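Local coordinates for cupin 2, conserved barrel domain protein (Novosphingobium aromaticivorans DSM 12444, PDB 3ES1), which is of unknown function but adopts a cupin-like beta-barrel fold, at residues S92-T97 with N134-N139. Numbering follows the deposited sequence.
Sequences SPMHRT and NHLWRN
In the conserved barrel of this cupin, the loop before strand 99-107 runs antiparallel beside strand 136-138, and a single antiparallel bridge joins His95 to His135 as a hydrogen-bonded pair. His95 N gives a bond to His135 O at 3.0 Å; in return His135 N meets His95 O at 3.1 Å. In the His95 conformer modelled here the two imidazoles run alongside each other in the same direction, planes at 49°, with His95 CE1 3.9 Å from His135 NE2; His135 ND1 is hydrogen-bonded to Thr133 O, which fixes the rotation of its ring. Farther along, Ser92 takes both backbone polar groups of Trp137: its N donates to Trp137 O, while its OG accepts from Trp137 N at 2.8 Å in an almost straight bond. Chi1 of 69° turns that hydroxyl back over its own backbone, where it stands in for a main-chain carbonyl. Between Ser92 and the bridge, Met94, a selenomethionine, crosses Asn134 near a right angle in the conformer modelled. Asn134 ND2 is hydrogen-bonded to Asp115 OD1. Replacing Asn134 by an alanine would probably leave Asp115 OD1 without this amide donor and take away the group that crosses Met94. At the far end water 1 spans Arg96 NE and Asn134 N, accepting from both, while Arg96 NH1 bonds Pro165 O. The joint thus rests mainly on backbone polar groups, with one serine hydroxyl and one water extending the pairing past the bridge.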
loop_
_atom_site.group_PDB
_atom_site.type_symbol
_atom_site.label_atom_id
_atom_site.label_comp_id
_atom_site.label_asym_id
_atom_site.label_seq_id
_atom_site.Cartn_x
_atom_site.Cartn_y
_atom_site.Cartn_z
ATOM N N SER A 92 -6.091 18.685 5.013
ATOM C CA SER A 92 -5.111 18.815 3.924
ATOM C C SER A 92 -5.687 19.765 2.866
ATOM O O SER A 92 -6.883 19.992 2.866
ATOM C CB SER A 92 -4.780 17.401 3.360
ATOM O OG SER A 92 -5.889 16.868 2.668
ATOM N N PRO A 93 -4.822 20.371 2.010
ATOM C CA PRO A 93 -5.290 21.070 0.849
ATOM C C PRO A 93 -5.972 20.144 -0.129
ATOM O O PRO A 93 -5.616 18.992 -0.286
ATOM C CB PRO A 93 -4.001 21.672 0.248
ATOM C CG PRO A 93 -2.948 21.424 1.200
ATOM C CD PRO A 93 -3.359 20.254 1.984
HETATM N N MSE A 94 -7.020 20.672 -0.731
HETATM C CA MSE A 94 -7.795 19.976 -1.732
HETATM C C MSE A 94 -6.943 19.930 -2.989
HETATM O O MSE A 94 -6.361 20.944 -3.391
HETATM C CB MSE A 94 -9.109 20.731 -1.959
HETATM C CG MSE A 94 -9.986 20.235 -3.083
HETATM SE SE MSE A 94 -11.093 18.707 -2.618
HETATM C CE MSE A 94 -11.904 19.365 -0.988
ATOM N N HIS A 95 -6.831 18.741 -3.570
ATOM C CA HIS A 95 -6.120 18.567 -4.837
ATOM C C HIS A 95 -6.373 17.231 -5.508
ATOM O O HIS A 95 -6.893 16.287 -4.913
ATOM C CB HIS A 95 -4.602 18.795 -4.692
ATOM C CG HIS A 95 -3.846 17.636 -4.106
ATOM N ND1 HIS A 95 -4.297 16.918 -3.020
ATOM C CD2 HIS A 95 -2.645 17.097 -4.434
ATOM C CE1 HIS A 95 -3.426 15.964 -2.730
ATOM N NE2 HIS A 95 -2.416 16.053 -3.572
ATOM N N ARG A 96 -5.958 17.202 -6.760
ATOM C CA ARG A 96 -6.081 16.027 -7.623
ATOM C C ARG A 96 -4.717 15.680 -8.167
ATOM O O ARG A 96 -3.950 16.556 -8.468
ATOM C CB ARG A 96 -6.991 16.356 -8.804
ATOM C CG ARG A 96 -7.217 15.262 -9.786
ATOM C CD ARG A 96 -7.866 15.807 -11.031
ATOM N NE ARG A 96 -9.128 16.442 -10.737
ATOM C CZ ARG A 96 -9.456 17.686 -11.054
ATOM N NH1 ARG A 96 -8.622 18.476 -11.700
ATOM N NH2 ARG A 96 -10.652 18.144 -10.714
ATOM N N THR A 97 -4.422 14.390 -8.280
ATOM C CA THR A 97 -3.142 13.923 -8.845
ATOM C C THR A 97 -3.397 12.907 -9.951
ATOM O O THR A 97 -4.459 12.264 -10.014
ATOM C CB THR A 97 -2.173 13.282 -7.771
ATOM O OG1 THR A 97 -2.793 12.126 -7.155
ATOM C CG2 THR A 97 -1.778 14.299 -6.642
ATOM N N ASN A 134 -10.161 14.607 -7.283
ATOM C CA ASN A 134 -10.076 15.767 -6.381
ATOM C C ASN A 134 -10.573 15.401 -4.976
ATOM O O ASN A 134 -11.652 14.812 -4.810
ATOM C CB ASN A 134 -10.871 16.952 -6.951
ATOM C CG ASN A 134 -10.442 18.251 -6.368
ATOM O OD1 ASN A 134 -9.242 18.465 -6.065
ATOM N ND2 ASN A 134 -11.412 19.163 -6.199
ATOM N N HIS A 135 -9.740 15.667 -3.987
ATOM C CA HIS A 135 -10.053 15.334 -2.566
ATOM C C HIS A 135 -9.237 16.110 -1.535
ATOM O O HIS A 135 -8.156 16.649 -1.816
ATOM C CB HIS A 135 -9.776 13.839 -2.303
ATOM C CG HIS A 135 -8.319 13.512 -2.381
ATOM N ND1 HIS A 135 -7.662 13.405 -3.590
ATOM C CD2 HIS A 135 -7.360 13.461 -1.421
ATOM C CE1 HIS A 135 -6.376 13.179 -3.365
ATOM N NE2 HIS A 135 -6.163 13.239 -2.061
ATOM N N LEU A 136 -9.730 16.076 -0.301
ATOM C CA LEU A 136 -8.926 16.448 0.881
ATOM C C LEU A 136 -9.182 15.436 2.001
ATOM O O LEU A 136 -10.193 14.716 2.011
ATOM C CB LEU A 136 -9.254 17.904 1.353
ATOM C CG LEU A 136 -10.634 18.277 1.925
ATOM C CD1 LEU A 136 -10.821 17.775 3.396
ATOM C CD2 LEU A 136 -10.847 19.765 1.864
ATOM N N TRP A 137 -8.253 15.389 2.930
ATOM C CA TRP A 137 -8.375 14.589 4.156
ATOM C C TRP A 137 -8.544 15.517 5.371
ATOM O O TRP A 137 -7.795 16.471 5.528
ATOM C CB TRP A 137 -7.137 13.713 4.375
ATOM C CG TRP A 137 -6.800 12.825 3.230
ATOM C CD1 TRP A 137 -5.906 13.088 2.248
ATOM C CD2 TRP A 137 -7.417 11.576 2.886
ATOM N NE1 TRP A 137 -5.878 12.076 1.318
ATOM C CE2 TRP A 137 -6.804 11.135 1.670
ATOM C CE3 TRP A 137 -8.420 10.792 3.461
ATOM C CZ2 TRP A 137 -7.135 9.945 1.061
ATOM C CZ3 TRP A 137 -8.740 9.605 2.853
ATOM C CH2 TRP A 137 -8.101 9.191 1.660
ATOM N N ARG A 138 -9.521 15.201 6.198
ATOM C CA ARG A 138 -9.859 15.992 7.398
ATOM C C ARG A 138 -9.994 15.119 8.618
ATOM O O ARG A 138 -10.699 14.132 8.606
ATOM C CB ARG A 138 -11.156 16.808 7.195
ATOM C CG ARG A 138 -11.512 17.727 8.388
ATOM C CD ARG A 138 -12.803 18.488 8.149
ATOM N NE ARG A 138 -12.666 19.419 7.032
ATOM C CZ ARG A 138 -13.261 19.278 5.860
ATOM N NH1 ARG A 138 -14.061 18.254 5.635
ATOM N NH2 ARG A 138 -13.071 20.195 4.932
ATOM N N ASN A 139 -9.246 15.481 9.660
ATOM C CA ASN A 139 -9.333 14.820 10.965
ATOM C C ASN A 139 -10.228 15.635 11.855
ATOM O O ASN A 139 -9.856 16.721 12.289
ATOM C CB ASN A 139 -7.954 14.692 11.602
ATOM C CG ASN A 139 -7.940 13.827 12.842
ATOM O OD1 ASN A 139 -8.961 13.571 13.473
ATOM N ND2 ASN A 139 -6.759 13.358 13.195
HETATM O O HOH W 1 -11.522 15.113 -9.705
#